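Local coordinates for protein Pre-mRNA-processing-splicing factor 8 (Cryptococcus neoformans var. grubii serotype A, PDB 6MX6) that is the intein of a spliceosomal protein, which probably excises itself from its host precursor by protein splicing and joins the flanking exteins, at residues A[23-26]-A[27-31]. Residues are numbered along the deposited sequence; the frame is centred on the assembly and turned at random.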
ATOM      1  N   GLU A  23       2.669   2.060 -12.794  1.00 21.08           N
ATOM      2  CA  GLU A  23       3.751   1.959 -13.765  1.00 25.72           C
ATOM      3  C   GLU A  23       3.848   3.177 -14.675  1.00 22.99           C
ATOM      4  O   GLU A  23       4.837   3.301 -15.407  1.00 28.56           O
ATOM      5  CB  GLU A  23       3.595   0.695 -14.614  1.00 27.64           C
ATOM      6  CG  GLU A  23       2.413   0.706 -15.572  1.00 25.92           C
ATOM      7  CD  GLU A  23       1.182   0.036 -14.972  1.00 31.14           C
ATOM      8  OE1 GLU A  23       1.074   0.013 -13.730  1.00 24.71           O
ATOM      9  OE2 GLU A  23       0.337  -0.470 -15.742  1.00 33.73           O
ATOM     10  N   ASP A  24       2.862   4.071 -14.647  1.00 24.00           N
ATOM     11  CA  ASP A  24       2.919   5.319 -15.402  1.00 27.73           C
ATOM     12  C   ASP A  24       3.465   6.475 -14.577  1.00 26.38           C
ATOM     13  O   ASP A  24       3.617   7.580 -15.107  1.00 28.99           O
ATOM     14  CB  ASP A  24       1.529   5.678 -15.942  1.00 27.53           C
ATOM     15  CG  ASP A  24       0.992   4.634 -16.909  1.00 42.50           C
ATOM     16  OD1 ASP A  24       1.810   3.927 -17.536  1.00 41.64           O
ATOM     17  OD2 ASP A  24      -0.248   4.514 -17.040  1.00 49.42           O
ATOM     18  N   VAL A  25       3.759   6.247 -13.298  1.00 24.20           N
ATOM     19  CA  VAL A  25       4.353   7.277 -12.453  1.00 24.41           C
ATOM     20  C   VAL A  25       5.789   7.513 -12.892  1.00 28.76           C
ATOM     21  O   VAL A  25       6.582   6.570 -12.987  1.00 30.57           O
ATOM     22  CB  VAL A  25       4.295   6.857 -10.979  1.00 26.55           C
ATOM     23  CG1 VAL A  25       5.082   7.831 -10.110  1.00 24.56           C
ATOM     24  CG2 VAL A  25       2.837   6.751 -10.513  1.00 22.21           C
ATOM     25  N   GLN A  26       6.134   8.768 -13.158  1.00 31.12           N
ATOM     26  CA  GLN A  26       7.472   9.109 -13.618  1.00 29.74           C
ATOM     27  C   GLN A  26       8.148  10.050 -12.630  1.00 31.95           C
ATOM     28  O   GLN A  26       7.510  10.608 -11.737  1.00 30.18           O
ATOM     29  CB  GLN A  26       7.433   9.729 -15.020  1.00 31.09           C
ATOM     30  CG  GLN A  26       7.841   8.750 -16.111  1.00 46.39           C
ATOM     31  CD  GLN A  26       9.082   7.936 -15.742  1.00 61.81           C
ATOM     32  OE1 GLN A  26      10.097   8.482 -15.285  1.00 46.24           O
ATOM     33  NE2 GLN A  26       9.002   6.619 -15.933  1.00 48.75           N
ATOM     34  N   GLU A  27       9.462  10.221 -12.809  1.00 31.59           N
ATOM     35  CA  GLU A  27      10.265  11.006 -11.877  1.00 33.60           C
ATOM     36  C   GLU A  27       9.704  12.417 -11.717  1.00 25.47           C
ATOM     37  O   GLU A  27       9.350  13.075 -12.699  1.00 29.64           O
ATOM     38  CB  GLU A  27      11.718  11.065 -12.355  1.00 41.13           C
ATOM     39  CG  GLU A  27      12.627  11.941 -11.504  1.00 36.75           C
ATOM     40  CD  GLU A  27      13.276  11.192 -10.348  1.00 43.63           C
ATOM     41  OE1 GLU A  27      13.296   9.942 -10.367  1.00 46.50           O
ATOM     42  OE2 GLU A  27      13.773  11.858  -9.413  1.00 47.22           O
ATOM     43  N   GLY A  28       9.625  12.877 -10.468  1.00 34.17           N
ATOM     44  CA  GLY A  28       9.064  14.177 -10.152  1.00 29.89           C
ATOM     45  C   GLY A  28       7.550  14.247 -10.089  1.00 38.12           C
ATOM     46  O   GLY A  28       7.017  15.298  -9.708  1.00 36.33           O
ATOM     47  N   ASP A  29       6.836  13.176 -10.444  1.00 33.51           N
ATOM     48  CA  ASP A  29       5.377  13.222 -10.487  1.00 35.89           C
ATOM     49  C   ASP A  29       4.794  13.531  -9.111  1.00 25.21           C
ATOM     50  O   ASP A  29       5.330  13.138  -8.075  1.00 29.13           O
ATOM     51  CB  ASP A  29       4.807  11.897 -11.010  1.00 26.73           C
ATOM     52  CG  ASP A  29       4.486  11.946 -12.492  1.00 43.13           C
ATOM     53  OD1 ASP A  29       4.620  13.041 -13.080  1.00 51.57           O
ATOM     54  OD2 ASP A  29       4.101  10.901 -13.073  1.00 33.53           O
ATOM     55  N   GLN A  30       3.674  14.249  -9.112  1.00 32.10           N
ATOM     56  CA  GLN A  30       3.007  14.653  -7.883  1.00 27.60           C
ATOM     57  C   GLN A  30       1.857  13.691  -7.597  1.00 26.57           C
ATOM     58  O   GLN A  30       0.968  13.512  -8.436  1.00 28.97           O
ATOM     59  CB  GLN A  30       2.503  16.092  -7.995  1.00 33.68           C
ATOM     60  CG  GLN A  30       3.622  17.119  -8.211  1.00 31.55           C
ATOM     61  CD  GLN A  30       4.602  17.166  -7.053  1.00 29.91           C
ATOM     62  OE1 GLN A  30       4.301  17.718  -5.996  1.00 35.43           O
ATOM     63  NE2 GLN A  30       5.785  16.580  -7.247  1.00 32.29           N
ATOM     64  N   LEU A  31       1.894  13.070  -6.425  1.00 29.25           N
ATOM     65  CA  LEU A  31       0.871  12.165  -5.918  1.00 29.43           C
ATOM     66  C   LEU A  31       0.157  12.793  -4.730  1.00 33.42           C
ATOM     67  O   LEU A  31       0.614  13.775  -4.141  1.00 32.54           O
ATOM     68  CB  LEU A  31       1.490  10.833  -5.486  1.00 25.69           C
ATOM     69  CG  LEU A  31       2.280  10.096  -6.558  1.00 23.28           C
ATOM     70  CD1 LEU A  31       2.862   8.835  -5.946  1.00 26.99           C
ATOM     71  CD2 LEU A  31       1.380   9.776  -7.734  1.00 29.09           C
TER
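Gln-26 and Asp-29 close a type II beta turn, with the amide N of Asp-29 donating to the carbonyl O of Gln-26 over 3.0 Å and Gly-28 taking the positive phi of the third position. The turn lies in the Hint-type beta fold of the intein, where it links the end of a 3-10 segment (23-24 here) to strand 30-32, an outermost strand of an antiparallel sheet. Asp-29 bonds back to Gln-26 a second time through its side chain. The N-H of Gln-26 is aimed almost straight at Asp-29 OD2 (2.9 Å, 172°), although it meets that oxygen from above the carboxylate plane. Main-chain and side-chain bonds thus join the same two residues in both directions, which should restrict rotation of the carboxylate. Arg-14 adds a long, weak ion pair to the same oxygen.

The Gln-26 side chain, bent at chi2, curls over the peptide that follows it, and OE1 accepts the N-H of Glu-27 at 3.1 Å, with the donor above the amide carbonyl plane. Glu-27 OE1 accepts a hydrogen bond from the backbone N of Lys-43, tying the turn to strand 38-49.

Buried Val-25 divides its two methyls. CG1, anti to the backbone N (chi1 172°), lies 4.2 Å from Asp-29 CB, whereas CG2 meets Leu-31 CD2 at 4.4 Å; both Val-25 and Leu-31 also pack on Phe-157 of strand 152-159. Where the strand begins, the Gln-30 amide folds back, its NE2 also hydrogen-bonded to Thr-40 OG1 on strand 38-49, and the same NE2 donates to Gly-28 O at 3.0 Å, the acceptor lying within 4° of the amide plane.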